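Local coordinates for protein cytochrome c, putative (Geobacter sulfurreducens, PDB 2CZS) that probably carries electrons, this chain being the diheme c-type cytochrome part of a slightly longer protein, with both hemes covalently attached, at residues 48-51 with 52-56; 12-15 with 16-19. One frame throughout, in Å; residues are numbered along the deposited sequence.

Interaction 1. Residues 48-51 with 52-56; sequences IPFP and KNHPV. With HEM (protoporphyrin IX containing Fe), chain G.
His54, whose imidazole stacks on the ring of Phe50, donates from ND1 to the carbonyl O of Pro55 at 2.7 Å, somewhat bent at 157°; the oxygen offers an in-plane lone pair but is tilted a little out of the imidazole plane. NE2 of His54 binds the iron of the heme at 2.0 Å, fixing the imidazole at both nitrogens. CG of His54 stands anti to the backbone N (chi1 -165°), which turns the imidazole down toward the iron. Phe50 lies over one face in an offset stack, centroids 4.3 Å apart and planes 24° from parallel, with CD2 above the imidazole centre; CD of Pro55 rests on the opposite face, toward the rim. The phenyl ring turns an edge to the porphyrin, Phe50 CE2 coming within 3.6 Å of heme C2B. A serine in place of Phe50 would probably bare this face of the axial imidazole and open a gap above the porphyrin edge. Pro51 adds a second apolar contact, its CG 3.6 Å from heme CAA and its CD packed on CB of His54. The backbone brings these groups together in a type II turn, closed by His54 N to Pro51 O at 3.1 Å. The turn belongs to the irregular loop between helices 30-37 and 65-68; His69, just beyond the latter, supplies the second axial nitrogen, and Met63 packs on Phe50 and His54.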
loop_
_atom_site.group_PDB
_atom_site.type_symbol
_atom_site.label_atom_id
_atom_site.label_comp_id
_atom_site.label_asym_id
_atom_site.label_seq_id
_atom_site.Cartn_x
_atom_site.Cartn_y
_atom_site.Cartn_z
ATOM N N ILE A 48 7.121 2.710 -9.205
ATOM C CA ILE A 48 7.934 1.793 -8.420
ATOM C C ILE A 48 7.474 0.374 -8.678
ATOM O O ILE A 48 6.408 -0.054 -8.204
ATOM C CB ILE A 48 7.873 2.126 -6.919
ATOM C CG1 ILE A 48 8.259 3.587 -6.707
ATOM C CG2 ILE A 48 8.805 1.184 -6.128
ATOM C CD1 ILE A 48 8.089 4.066 -5.321
ATOM N N PRO A 49 8.245 -0.360 -9.483
ATOM C CA PRO A 49 7.731 -1.676 -9.840
ATOM C C PRO A 49 7.799 -2.617 -8.660
ATOM O O PRO A 49 8.649 -2.455 -7.793
ATOM C CB PRO A 49 8.667 -2.131 -10.961
ATOM C CG PRO A 49 9.965 -1.426 -10.646
ATOM C CD PRO A 49 9.564 -0.089 -10.092
ATOM N N PHE A 50 6.906 -3.595 -8.630
ATOM C CA PHE A 50 6.947 -4.641 -7.621
ATOM C C PHE A 50 8.129 -5.554 -7.894
ATOM O O PHE A 50 8.587 -5.625 -9.040
ATOM C CB PHE A 50 5.661 -5.451 -7.681
ATOM C CG PHE A 50 4.430 -4.665 -7.359
ATOM C CD1 PHE A 50 3.593 -4.207 -8.373
ATOM C CD2 PHE A 50 4.103 -4.376 -6.032
ATOM C CE1 PHE A 50 2.443 -3.490 -8.072
ATOM C CE2 PHE A 50 2.964 -3.650 -5.730
ATOM C CZ PHE A 50 2.128 -3.212 -6.738
ATOM N N PRO A 51 8.629 -6.273 -6.863
ATOM C CA PRO A 51 9.742 -7.151 -7.192
ATOM C C PRO A 51 9.248 -8.317 -8.033
ATOM O O PRO A 51 8.031 -8.550 -8.132
ATOM C CB PRO A 51 10.228 -7.660 -5.825
ATOM C CG PRO A 51 9.505 -6.860 -4.791
ATOM C CD PRO A 51 8.255 -6.365 -5.436
ATOM N N LYS A 52 10.176 -9.036 -8.658
ATOM C CA LYS A 52 9.828 -10.297 -9.288
ATOM C C LYS A 52 9.176 -11.169 -8.208
ATOM O O LYS A 52 9.615 -11.183 -7.043
ATOM C CB LYS A 52 11.063 -10.984 -9.894
ATOM C CG LYS A 52 11.614 -12.167 -9.083
ATOM C CD LYS A 52 12.425 -11.753 -7.844
ATOM C CE LYS A 52 13.902 -11.782 -8.143
ATOM N NZ LYS A 52 14.299 -13.065 -8.805
ATOM N N ASN A 53 8.129 -11.879 -8.612
ATOM C CA ASN A 53 7.391 -12.800 -7.741
ATOM C C ASN A 53 6.351 -12.133 -6.850
ATOM O O ASN A 53 5.507 -12.808 -6.263
ATOM C CB ASN A 53 8.350 -13.674 -6.916
ATOM C CG ASN A 53 8.966 -14.795 -7.738
ATOM O OD1 ASN A 53 8.257 -15.651 -8.277
ATOM N ND2 ASN A 53 10.291 -14.804 -7.827
ATOM N N HIS A 54 6.379 -10.803 -6.781
ATOM C CA HIS A 54 5.329 -10.078 -6.047
ATOM C C HIS A 54 3.958 -10.492 -6.551
ATOM O O HIS A 54 3.794 -10.738 -7.746
ATOM C CB HIS A 54 5.463 -8.560 -6.163
ATOM C CG HIS A 54 4.642 -7.819 -5.152
ATOM N ND1 HIS A 54 3.310 -7.514 -5.339
ATOM C CD2 HIS A 54 4.955 -7.391 -3.908
ATOM C CE1 HIS A 54 2.843 -6.901 -4.265
ATOM N NE2 HIS A 54 3.821 -6.816 -3.381
ATOM N N PRO A 55 2.973 -10.593 -5.648
ATOM C CA PRO A 55 1.610 -10.792 -6.113
ATOM C C PRO A 55 1.184 -9.776 -7.186
ATOM O O PRO A 55 1.664 -8.641 -7.209
ATOM C CB PRO A 55 0.777 -10.561 -4.855
ATOM C CG PRO A 55 1.682 -10.839 -3.717
ATOM C CD PRO A 55 3.068 -10.552 -4.171
ATOM N N VAL A 56 0.276 -10.197 -8.058
ATOM C CA VAL A 56 -0.265 -9.330 -9.110
ATOM C C VAL A 56 -1.707 -8.944 -8.751
ATOM O O VAL A 56 -2.284 -9.535 -7.862
ATOM C CB VAL A 56 -0.194 -10.018 -10.500
ATOM C CG1 VAL A 56 -0.090 -8.976 -11.588
ATOM C CG2 VAL A 56 1.027 -10.935 -10.596
HETATM C CHA HEM G . 7.197 -6.729 -1.594
HETATM C CHB HEM G . 4.292 -2.923 -1.991
HETATM C CHC HEM G . 0.454 -5.770 -2.161
HETATM C CHD HEM G . 3.263 -9.084 0.047
HETATM C C1A HEM G . 6.781 -5.442 -1.787
HETATM C C2A HEM G . 7.593 -4.279 -2.070
HETATM C C3A HEM G . 6.767 -3.233 -2.198
HETATM C C4A HEM G . 5.419 -3.709 -1.977
HETATM C CMA HEM G . 7.148 -1.769 -2.488
HETATM C CAA HEM G . 9.144 -4.304 -2.212
HETATM C CBA HEM G . 9.783 -4.299 -0.828
HETATM C CGA HEM G . 11.279 -4.046 -0.909
HETATM O O1A HEM G . 11.718 -3.155 -1.694
HETATM O O2A HEM G . 12.048 -4.734 -0.175
HETATM C C1B HEM G . 3.003 -3.321 -2.137
HETATM C C2B HEM G . 1.881 -2.483 -2.529
HETATM C C3B HEM G . 0.821 -3.306 -2.585
HETATM C C4B HEM G . 1.226 -4.644 -2.251
HETATM C CMB HEM G . 1.929 -0.954 -2.774
HETATM C CAB HEM G . -0.632 -2.967 -3.019
HETATM C CBB HEM G . -0.688 -2.575 -4.337
HETATM C C1C HEM G . 0.838 -6.918 -1.503
HETATM C C2C HEM G . 0.001 -8.011 -1.085
HETATM C C3C HEM G . 0.756 -8.917 -0.467
HETATM C C4C HEM G . 2.143 -8.435 -0.467
HETATM C CMC HEM G . -1.531 -8.017 -1.315
HETATM C CAC HEM G . 0.322 -10.257 0.150
HETATM C CBC HEM G . -0.558 -11.054 -0.482
HETATM C C1D HEM G . 4.587 -8.789 -0.209
HETATM C C2D HEM G . 5.731 -9.621 0.148
HETATM C C3D HEM G . 6.960 -8.906 -0.373
HETATM C C4D HEM G . 6.458 -7.707 -0.993
HETATM C CMD HEM G . 5.735 -10.968 0.908
HETATM C CAD HEM G . 8.429 -9.352 -0.222
HETATM C CBD HEM G . 8.812 -9.056 1.233
HETATM C CGD HEM G . 8.861 -7.568 1.485
HETATM O O1D HEM G . 9.764 -6.904 0.899
HETATM O O2D HEM G . 7.998 -7.052 2.258
HETATM N NA HEM G . 5.461 -5.042 -1.744
HETATM N NB HEM G . 2.584 -4.624 -2.013
HETATM N NC HEM G . 2.142 -7.232 -1.116
HETATM N ND HEM G . 5.057 -7.682 -0.869
HETATM FE FE HEM G . 3.772 -6.168 -1.455
#

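Interaction 2. Residues 12-15 with 16-19; sequences PLDT and NHKR. With HEM (protoporphyrin IX containing Fe), chain F.
Pro12, Asp14 and a heme meet His17 one after another from CB to NE2. Its CB lies 3.1 Å from the carbonyl O of Pro12, and CG stands beside the backbone N, anti to the carbonyl carbon (chi1 -60°). ND1 donates to OD2 of Asp14 at 2.7 Å, almost straight at 169°, on the syn side of the carboxylate though somewhat out of its plane; OD2 lies close to the imidazole plane. CE1 and CD2 lean over the porphyrin nitrogens, and NE2 binds the iron at 2.0 Å. Over one face of the imidazole sits CD of Pro12, a CH-pi contact 4.0 Å from the ring centroid. Asp14 is thus a second-shell residue, and its bond is likely to help fix the rotation of the axial ring; its OD1 lies 2.7 Å from propionate O2D of the same heme. Backbone bonds fold the loop into the helix: His17 N meets Asp14 O at 3.1 Å, Lys18 N reaches the same oxygen weakly, and a water bridges Thr15 O to Arg19 N. An axial ligand, His17 also takes the N-cap position directly before helix 18-25, facing across the heme His41, which follows helix 30-37.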
loop_
_atom_site.group_PDB
_atom_site.type_symbol
_atom_site.label_atom_id
_atom_site.label_comp_id
_atom_site.label_asym_id
_atom_site.label_seq_id
_atom_site.Cartn_x
_atom_site.Cartn_y
_atom_site.Cartn_z
ATOM N N PRO A 12 6.446 2.574 5.030
ATOM C CA PRO A 12 7.361 3.581 5.605
ATOM C C PRO A 12 6.643 4.771 6.237
ATOM O O PRO A 12 5.675 5.272 5.667
ATOM C CB PRO A 12 8.178 4.043 4.391
ATOM C CG PRO A 12 8.168 2.900 3.509
ATOM C CD PRO A 12 6.793 2.292 3.629
ATOM N N LEU A 13 7.093 5.212 7.418
ATOM C CA LEU A 13 6.589 6.463 7.965
ATOM C C LEU A 13 7.493 7.561 7.496
ATOM O O LEU A 13 8.516 7.897 8.140
ATOM C CB LEU A 13 6.467 6.475 9.490
ATOM C CG LEU A 13 5.900 7.796 10.059
ATOM C CD1 LEU A 13 4.499 8.172 9.480
ATOM C CD2 LEU A 13 5.921 7.853 11.623
ATOM N N ASP A 14 7.129 8.101 6.342
ATOM C CA ASP A 14 7.945 9.129 5.688
ATOM C C ASP A 14 7.044 10.056 4.915
ATOM O O ASP A 14 5.834 9.888 4.957
ATOM C CB ASP A 14 9.038 8.501 4.807
ATOM C CG ASP A 14 8.493 7.657 3.662
ATOM O OD1 ASP A 14 9.318 6.956 3.044
ATOM O OD2 ASP A 14 7.286 7.721 3.365
ATOM N N THR A 15 7.604 11.071 4.255
ATOM C CA THR A 15 6.771 12.050 3.554
ATOM C C THR A 15 5.873 11.410 2.475
ATOM O O THR A 15 4.749 11.844 2.265
ATOM C CB THR A 15 7.598 13.224 2.944
ATOM O OG1 THR A 15 8.622 13.609 3.862
ATOM C CG2 THR A 15 6.702 14.445 2.678
ATOM N N ASN A 16 6.376 10.368 1.816
ATOM C CA ASN A 16 5.606 9.669 0.801
ATOM C C ASN A 16 4.383 8.909 1.276
ATOM O O ASN A 16 3.501 8.618 0.471
ATOM C CB ASN A 16 6.501 8.736 -0.007
ATOM C CG ASN A 16 7.229 9.458 -1.103
ATOM O OD1 ASN A 16 6.810 10.535 -1.535
ATOM N ND2 ASN A 16 8.319 8.880 -1.553
ATOM N N HIS A 17 4.325 8.585 2.567
ATOM C CA HIS A 17 3.223 7.756 3.069
ATOM C C HIS A 17 2.475 8.366 4.220
ATOM O O HIS A 17 1.487 7.778 4.696
ATOM C CB HIS A 17 3.786 6.415 3.476
ATOM C CG HIS A 17 4.449 5.696 2.353
ATOM N ND1 HIS A 17 5.787 5.846 2.049
ATOM C CD2 HIS A 17 3.949 4.822 1.453
ATOM C CE1 HIS A 17 6.088 5.071 1.022
ATOM N NE2 HIS A 17 4.990 4.446 0.631
ATOM N N LYS A 18 2.945 9.518 4.689
ATOM C CA LYS A 18 2.278 10.175 5.820
ATOM C C LYS A 18 0.777 10.350 5.628
ATOM O O LYS A 18 0.012 10.140 6.581
ATOM C CB LYS A 18 2.951 11.518 6.181
ATOM C CG LYS A 18 2.248 12.292 7.318
ATOM C CD LYS A 18 3.120 13.407 7.890
ATOM C CE LYS A 18 3.083 14.636 7.035
ATOM N NZ LYS A 18 4.141 15.579 7.469
ATOM N N ARG A 19 0.340 10.763 4.438
ATOM C CA ARG A 19 -1.087 11.036 4.224
ATOM C C ARG A 19 -1.928 9.789 4.423
ATOM O O ARG A 19 -3.059 9.886 4.853
ATOM C CB ARG A 19 -1.367 11.694 2.875
ATOM C CG ARG A 19 -1.227 10.787 1.672
ATOM C CD ARG A 19 -1.420 11.589 0.386
ATOM N NE ARG A 19 -1.802 10.766 -0.764
ATOM C CZ ARG A 19 -3.059 10.570 -1.166
ATOM N NH1 ARG A 19 -4.073 11.123 -0.504
ATOM N NH2 ARG A 19 -3.304 9.818 -2.232
HETATM C CHA HEM F . 8.043 1.945 -0.510
HETATM C CHB HEM F . 3.635 0.513 0.706
HETATM C CHC HEM F . 1.781 4.490 -1.340
HETATM C CHD HEM F . 6.185 5.809 -2.776
HETATM C C1A HEM F . 7.022 1.207 -0.013
HETATM C C2A HEM F . 7.186 -0.074 0.616
HETATM C C3A HEM F . 5.952 -0.469 0.944
HETATM C C4A HEM F . 5.008 0.551 0.533
HETATM C CMA HEM F . 5.537 -1.770 1.651
HETATM C CAA HEM F . 8.539 -0.815 0.800
HETATM C CBA HEM F . 9.275 -0.298 2.021
HETATM C CGA HEM F . 10.532 -1.081 2.314
HETATM O O1A HEM F . 11.175 -1.678 1.404
HETATM O O2A HEM F . 10.866 -1.105 3.522
HETATM C C1B HEM F . 2.755 1.475 0.287
HETATM C C2B HEM F . 1.327 1.431 0.485
HETATM C C3B HEM F . 0.793 2.546 -0.064
HETATM C C4B HEM F . 1.870 3.321 -0.656
HETATM C CMB HEM F . 0.637 0.260 1.231
HETATM C CAB HEM F . -0.686 2.985 -0.074
HETATM C CBB HEM F . -1.347 3.123 1.124
HETATM C C1C HEM F . 2.831 5.130 -1.970
HETATM C C2C HEM F . 2.649 6.320 -2.806
HETATM C C3C HEM F . 3.897 6.693 -3.198
HETATM C C4C HEM F . 4.826 5.764 -2.613
HETATM C CMC HEM F . 1.302 6.963 -3.181
HETATM C CAC HEM F . 4.311 7.890 -4.085
HETATM C CBC HEM F . 4.177 9.124 -3.582
HETATM C C1D HEM F . 7.103 4.944 -2.255
HETATM C C2D HEM F . 8.551 5.029 -2.350
HETATM C C3D HEM F . 9.119 3.811 -1.667
HETATM C C4D HEM F . 7.960 3.100 -1.204
HETATM C CMD HEM F . 9.391 6.128 -3.022
HETATM C CAD HEM F . 10.617 3.462 -1.468
HETATM C CBD HEM F . 11.020 3.508 0.006
HETATM C CGD HEM F . 10.638 4.827 0.602
HETATM O O1D HEM F . 11.373 5.809 0.344
HETATM O O2D HEM F . 9.610 4.902 1.323
HETATM N NA HEM F . 5.709 1.565 -0.075
HETATM N NB HEM F . 3.048 2.641 -0.428
HETATM N NC HEM F . 4.152 4.815 -1.870
HETATM N ND HEM F . 6.802 3.778 -1.589
HETATM FE FE HEM F . 4.894 3.201 -0.973
HETATM O O HOH W 1 2.122 11.328 2.026
#

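Interaction 2 comes first along the chain, leading into helix 18-25; interaction 1 follows after helix 30-37, in the loop before helix 65-68. Their centres are 20 Å apart and their nearest atoms about 6 Å, without touching. Each delivers one axial histidine to a different heme, while the other comes from a CXXCH motif: Cys37, Cys40 and His41 for the heme of 12-19, Cys65, Cys68 and His69 for that of 48-56. The two sites are interlinked, since Ile48 also packs on His41 and the side chain of Phe50 is about 4 Å from that of His41. Such closely set, six-coordinate hemes are consistent with electron transfer between them.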